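Local coordinates for structural polyprotein, VP1 (Israeli acute paralysis virus, PDB 5CDD) that probably serves as a structural component of the viral capsid, as one of the coat proteins cut from a longer polyprotein, at residues A[98-103]-A[174-179]; A[105-110]-A[132-137]. All coordinates share one frame; numbering follows the deposited sequence.

Interaction 1: residues A[98-103]-A[174-179]; sequences NTTPLK and TSTTQI
Thr99 and Thr100 lie against Thr177 just where strand 87-98 runs out beside its antiparallel neighbour, strand 176-184. The bridge between the segments is Asn98 with Gln178, a non-hydrogen-bonded pair whose CA atoms are 4.4 Å apart. Beyond it the backbone N of Thr99 still donates to Thr177 O (2.9 Å). Thr99 OG1 comes to the same oxygen, but too close for that bond to be more than doubtful. Thr100 OG1, swung beside its own backbone N (chi1 -47°), accepts from Thr177 N at 2.7 Å. The N and O of Thr177 are thus both engaged, and the three threonines make the dense part of the contact. Thr99 CG2 adds a touch on Ile179 CG1 at 3.7 Å, the two side chains crossing at about a right angle. Asn98 OD1 takes Thr100 N at 3.1 Å from above its carbonyl plane, an Asx turn. The other end is looser: Ser175, exposed, meets Thr100 CG2 through its carbonyl, while its OG bonds to Leu55 O. Pro101 takes no part, and a second copy of the protein packs there through Ser105. One side-chain hydroxyl, Thr100 OG1, therefore takes the place of a backbone acceptor for Thr177 N, while the Asx turn shapes the loop.

Interaction 2: residues A[105-110]-A[132-137]; sequences SQTCYI and ITYPVI
Ile110 and Thr133 form an antiparallel hydrogen-bonded pair at the margin of the four-stranded sheet, where the start of strand 110-116 meets the end of strand 131-133. Ile110 N donates to Thr133 O at 2.8 Å and Thr133 N returns a bond to Ile110 O at 3.0 Å. Two CA-H...O contacts accompany this pair of bonds, from Tyr109 CA to Thr133 O and from Ile132 CA to Ile110 O. Strand 131-133 is the outermost strand of this sheet within the chain, one of the two antiparallel sheets of the viral jelly roll, and past Thr133 it gives way to a turn in which Ile137 N bonds to Tyr134 O. Pro135 in that turn faces the other segment: its CG packs 3.8 Å from Ile110 CG1 and 3.9 Å from Cys108 SG. The sulfur arrives there because it extends anti to its backbone N (chi1 175°). On the far side of the paired backbones Tyr109 CB lies over one face of the Tyr134 ring, a CH-pi contact 4.1 Å from the centroid, while Thr107 CG2 meets the ring edge in its plane. Tyr109 CD1 touches Ile132 CD1 at 4.0 Å. The Tyr134 hydroxyl reaches beyond both segments and bonds to Asn98 O of a neighbouring subunit.

In the fold
Both contacts lie at the same end of the jelly roll, their centres about 9 Å apart, and flank one connection: 98-103 leaves strand 87-98 of the other sheet and 105-110 enters the four-stranded one. Interaction 1 is partly buried and polar, relying on threonine side chains; interaction 2 is buried, with a backbone pair wrapped in apolar and aromatic groups. They meet directly, Leu102 packing on Val136, Asn98 on Pro135 and Thr174 on Cys108. They also complement one another between copies: beside the tyrosine bond, Thr107 OG1 bonds to Thr100 O of a neighbouring subunit, so the two sites contribute to a contact between copies of the protein, consistent with a subunit interface of the pentamer.

Interaction 1: residues A[98-103]-A[174-179]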
loop_
_atom_site.group_PDB
_atom_site.type_symbol
_atom_site.label_atom_id
_atom_site.label_comp_id
_atom_site.label_asym_id
_atom_site.label_seq_id
_atom_site.Cartn_x
_atom_site.Cartn_y
_atom_site.Cartn_z
ATOM N N ASN A 98 22.352 -9.616 -34.548
ATOM C CA ASN A 98 23.496 -9.263 -35.374
ATOM C C ASN A 98 24.672 -10.221 -35.207
ATOM O O ASN A 98 25.012 -10.613 -34.092
ATOM C CB ASN A 98 23.948 -7.841 -35.036
ATOM C CG ASN A 98 25.225 -7.453 -35.744
ATOM O OD1 ASN A 98 25.268 -7.374 -36.973
ATOM N ND2 ASN A 98 26.279 -7.212 -34.971
ATOM N N THR A 99 25.284 -10.596 -36.326
ATOM C CA THR A 99 26.441 -11.486 -36.315
ATOM C C THR A 99 27.497 -10.897 -37.244
ATOM O O THR A 99 28.475 -11.556 -37.596
ATOM C CB THR A 99 26.083 -12.911 -36.802
ATOM O OG1 THR A 99 25.697 -12.871 -38.182
ATOM C CG2 THR A 99 24.943 -13.481 -35.975
ATOM N N THR A 100 27.282 -9.643 -37.628
ATOM C CA THR A 100 28.185 -8.928 -38.521
ATOM C C THR A 100 29.357 -8.328 -37.757
ATOM O O THR A 100 29.161 -7.600 -36.787
ATOM C CB THR A 100 27.463 -7.762 -39.225
ATOM O OG1 THR A 100 26.205 -8.212 -39.741
ATOM C CG2 THR A 100 28.310 -7.230 -40.368
ATOM N N PRO A 101 30.594 -8.632 -38.182
ATOM C CA PRO A 101 31.761 -8.075 -37.493
ATOM C C PRO A 101 31.628 -6.555 -37.544
ATOM O O PRO A 101 31.210 -6.007 -38.561
ATOM C CB PRO A 101 32.926 -8.586 -38.332
ATOM C CG PRO A 101 32.418 -9.905 -38.832
ATOM C CD PRO A 101 31.004 -9.575 -39.237
ATOM N N LEU A 102 31.975 -5.872 -36.459
ATOM C CA LEU A 102 31.841 -4.421 -36.430
ATOM C C LEU A 102 33.146 -3.657 -36.597
ATOM O O LEU A 102 34.077 -3.810 -35.807
ATOM C CB LEU A 102 31.161 -3.987 -35.132
ATOM C CG LEU A 102 29.736 -4.514 -34.933
ATOM C CD1 LEU A 102 29.177 -3.991 -33.625
ATOM C CD2 LEU A 102 28.858 -4.084 -36.102
ATOM N N LYS A 103 33.200 -2.829 -37.634
ATOM C CA LYS A 103 34.376 -2.014 -37.910
ATOM C C LYS A 103 34.213 -0.681 -37.181
ATOM O O LYS A 103 33.147 -0.069 -37.238
ATOM C CB LYS A 103 34.498 -1.748 -39.413
ATOM C CG LYS A 103 34.484 -2.979 -40.314
ATOM C CD LYS A 103 35.202 -2.675 -41.627
ATOM C CE LYS A 103 34.902 -3.702 -42.709
ATOM N NZ LYS A 103 33.600 -3.428 -43.383
ATOM N N THR A 174 25.158 -0.581 -43.419
ATOM C CA THR A 174 26.308 -1.426 -43.692
ATOM C C THR A 174 25.813 -2.801 -44.089
ATOM O O THR A 174 24.651 -3.129 -43.864
ATOM C CB THR A 174 27.182 -1.571 -42.447
ATOM O OG1 THR A 174 26.493 -2.346 -41.457
ATOM C CG2 THR A 174 27.498 -0.190 -41.874
ATOM N N SER A 175 26.692 -3.607 -44.667
ATOM C CA SER A 175 26.324 -4.948 -45.074
ATOM C C SER A 175 26.196 -5.768 -43.803
ATOM O O SER A 175 27.123 -5.819 -42.990
ATOM C CB SER A 175 27.409 -5.528 -45.962
ATOM O OG SER A 175 26.888 -6.583 -46.749
ATOM N N THR A 176 25.040 -6.396 -43.626
ATOM C CA THR A 176 24.786 -7.183 -42.433
ATOM C C THR A 176 24.565 -8.672 -42.645
ATOM O O THR A 176 24.401 -9.156 -43.762
ATOM C CB THR A 176 23.567 -6.638 -41.664
ATOM O OG1 THR A 176 22.429 -6.578 -42.534
ATOM C CG2 THR A 176 23.864 -5.255 -41.129
ATOM N N THR A 177 24.571 -9.383 -41.527
ATOM C CA THR A 177 24.354 -10.815 -41.481
ATOM C C THR A 177 23.817 -11.091 -40.078
ATOM O O THR A 177 24.510 -10.866 -39.087
ATOM C CB THR A 177 25.666 -11.590 -41.715
ATOM O OG1 THR A 177 25.423 -12.987 -41.534
ATOM C CG2 THR A 177 26.757 -11.127 -40.758
ATOM N N GLN A 178 22.573 -11.552 -39.986
ATOM C CA GLN A 178 21.986 -11.805 -38.676
ATOM C C GLN A 178 21.153 -13.069 -38.574
ATOM O O GLN A 178 20.734 -13.647 -39.578
ATOM C CB GLN A 178 21.111 -10.621 -38.250
ATOM C CG GLN A 178 21.554 -9.275 -38.795
ATOM C CD GLN A 178 20.907 -8.941 -40.127
ATOM O OE1 GLN A 178 20.829 -9.777 -41.027
ATOM N NE2 GLN A 178 20.450 -7.706 -40.260
ATOM N N ILE A 179 20.927 -13.489 -37.334
ATOM C CA ILE A 179 20.105 -14.655 -37.049
ATOM C C ILE A 179 18.706 -14.079 -36.882
ATOM O O ILE A 179 18.488 -13.196 -36.053
ATOM C CB ILE A 179 20.524 -15.340 -35.736
ATOM C CG1 ILE A 179 21.991 -15.773 -35.813
ATOM C CG2 ILE A 179 19.633 -16.540 -35.479
ATOM C CD1 ILE A 179 22.544 -16.322 -34.516
#

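Interaction 2: residues A[105-110]-A[132-137]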
loop_
_atom_site.group_PDB
_atom_site.type_symbol
_atom_site.label_atom_id
_atom_site.label_comp_id
_atom_site.label_asym_id
_atom_site.label_seq_id
_atom_site.Cartn_x
_atom_site.Cartn_y
_atom_site.Cartn_z
ATOM N N SER A 105 35.600 1.909 -37.990
ATOM C CA SER A 105 35.644 2.912 -39.045
ATOM C C SER A 105 34.226 3.188 -39.528
ATOM O O SER A 105 34.013 3.940 -40.481
ATOM C CB SER A 105 36.495 2.411 -40.216
ATOM O OG SER A 105 35.939 1.244 -40.799
ATOM N N GLN A 106 33.257 2.568 -38.860
ATOM C CA GLN A 106 31.854 2.730 -39.211
ATOM C C GLN A 106 30.969 2.844 -37.981
ATOM O O GLN A 106 31.400 2.585 -36.857
ATOM C CB GLN A 106 31.367 1.535 -40.033
ATOM C CG GLN A 106 32.044 1.341 -41.373
ATOM C CD GLN A 106 31.489 0.140 -42.121
ATOM O OE1 GLN A 106 31.569 -0.994 -41.645
ATOM N NE2 GLN A 106 30.917 0.386 -43.295
ATOM N N THR A 107 29.725 3.240 -38.222
ATOM C CA THR A 107 28.716 3.359 -37.181
ATOM C C THR A 107 27.503 2.644 -37.750
ATOM O O THR A 107 26.637 3.256 -38.373
ATOM C CB THR A 107 28.352 4.826 -36.882
ATOM O OG1 THR A 107 29.450 5.466 -36.223
ATOM C CG2 THR A 107 27.129 4.899 -35.980
ATOM N N CYS A 108 27.469 1.332 -37.553
ATOM C CA CYS A 108 26.386 0.502 -38.052
ATOM C C CYS A 108 25.098 0.671 -37.261
ATOM O O CYS A 108 25.102 0.632 -36.030
ATOM C CB CYS A 108 26.812 -0.965 -38.023
ATOM S SG CYS A 108 25.513 -2.119 -38.496
ATOM N N TYR A 109 23.995 0.863 -37.978
ATOM C CA TYR A 109 22.692 1.013 -37.347
ATOM C C TYR A 109 21.643 0.266 -38.160
ATOM O O TYR A 109 21.802 0.065 -39.364
ATOM C CB TYR A 109 22.321 2.496 -37.216
ATOM C CG TYR A 109 22.038 3.210 -38.518
ATOM C CD1 TYR A 109 20.841 3.008 -39.204
ATOM C CD2 TYR A 109 22.967 4.095 -39.064
ATOM C CE1 TYR A 109 20.572 3.670 -40.399
ATOM C CE2 TYR A 109 22.710 4.762 -40.260
ATOM C CZ TYR A 109 21.511 4.545 -40.920
ATOM O OH TYR A 109 21.247 5.201 -42.101
ATOM N N ILE A 110 20.574 -0.154 -37.490
ATOM C CA ILE A 110 19.498 -0.893 -38.138
ATOM C C ILE A 110 18.182 -0.130 -38.044
ATOM O O ILE A 110 17.770 0.276 -36.962
ATOM C CB ILE A 110 19.300 -2.276 -37.479
ATOM C CG1 ILE A 110 20.631 -3.034 -37.420
ATOM C CG2 ILE A 110 18.258 -3.066 -38.245
ATOM C CD1 ILE A 110 21.220 -3.377 -38.766
ATOM N N ILE A 132 15.038 1.952 -34.550
ATOM C CA ILE A 132 16.451 1.947 -34.907
ATOM C C ILE A 132 17.335 1.496 -33.749
ATOM O O ILE A 132 17.125 1.902 -32.607
ATOM C CB ILE A 132 16.911 3.353 -35.362
ATOM C CG1 ILE A 132 18.428 3.369 -35.577
ATOM C CG2 ILE A 132 16.508 4.387 -34.329
ATOM C CD1 ILE A 132 18.967 4.700 -36.052
ATOM N N THR A 133 18.321 0.654 -34.051
ATOM C CA THR A 133 19.246 0.158 -33.035
ATOM C C THR A 133 20.680 0.199 -33.551
ATOM O O THR A 133 20.913 0.300 -34.754
ATOM C CB THR A 133 18.925 -1.299 -32.627
ATOM O OG1 THR A 133 19.162 -2.177 -33.735
ATOM C CG2 THR A 133 17.474 -1.421 -32.188
ATOM N N TYR A 134 21.636 0.134 -32.631
ATOM C CA TYR A 134 23.049 0.145 -32.986
ATOM C C TYR A 134 23.678 -1.143 -32.473
ATOM O O TYR A 134 23.963 -1.274 -31.283
ATOM C CB TYR A 134 23.749 1.354 -32.366
ATOM C CG TYR A 134 23.252 2.682 -32.895
ATOM C CD1 TYR A 134 22.022 3.202 -32.490
ATOM C CD2 TYR A 134 24.006 3.412 -33.817
ATOM C CE1 TYR A 134 21.554 4.419 -32.989
ATOM C CE2 TYR A 134 23.548 4.628 -34.322
ATOM C CZ TYR A 134 22.322 5.126 -33.904
ATOM O OH TYR A 134 21.864 6.325 -34.402
ATOM N N PRO A 135 23.903 -2.115 -33.373
ATOM C CA PRO A 135 24.492 -3.418 -33.056
ATOM C C PRO A 135 25.710 -3.388 -32.138
ATOM O O PRO A 135 25.971 -4.351 -31.417
ATOM C CB PRO A 135 24.816 -3.984 -34.432
ATOM C CG PRO A 135 23.703 -3.445 -35.267
ATOM C CD PRO A 135 23.654 -2.001 -34.821
ATOM N N VAL A 136 26.454 -2.288 -32.159
ATOM C CA VAL A 136 27.639 -2.184 -31.320
ATOM C C VAL A 136 27.283 -2.159 -29.836
ATOM O O VAL A 136 28.058 -2.628 -29.002
ATOM C CB VAL A 136 28.464 -0.930 -31.668
ATOM C CG1 VAL A 136 27.697 0.327 -31.290
ATOM C CG2 VAL A 136 29.801 -0.982 -30.959
ATOM N N ILE A 137 26.113 -1.613 -29.508
ATOM C CA ILE A 137 25.662 -1.545 -28.119
ATOM C C ILE A 137 24.418 -2.403 -27.886
ATOM O O ILE A 137 24.102 -2.757 -26.750
ATOM C CB ILE A 137 25.348 -0.088 -27.691
ATOM C CG1 ILE A 137 24.252 0.500 -28.577
ATOM C CG2 ILE A 137 26.603 0.762 -27.772
ATOM C CD1 ILE A 137 23.879 1.926 -28.214
#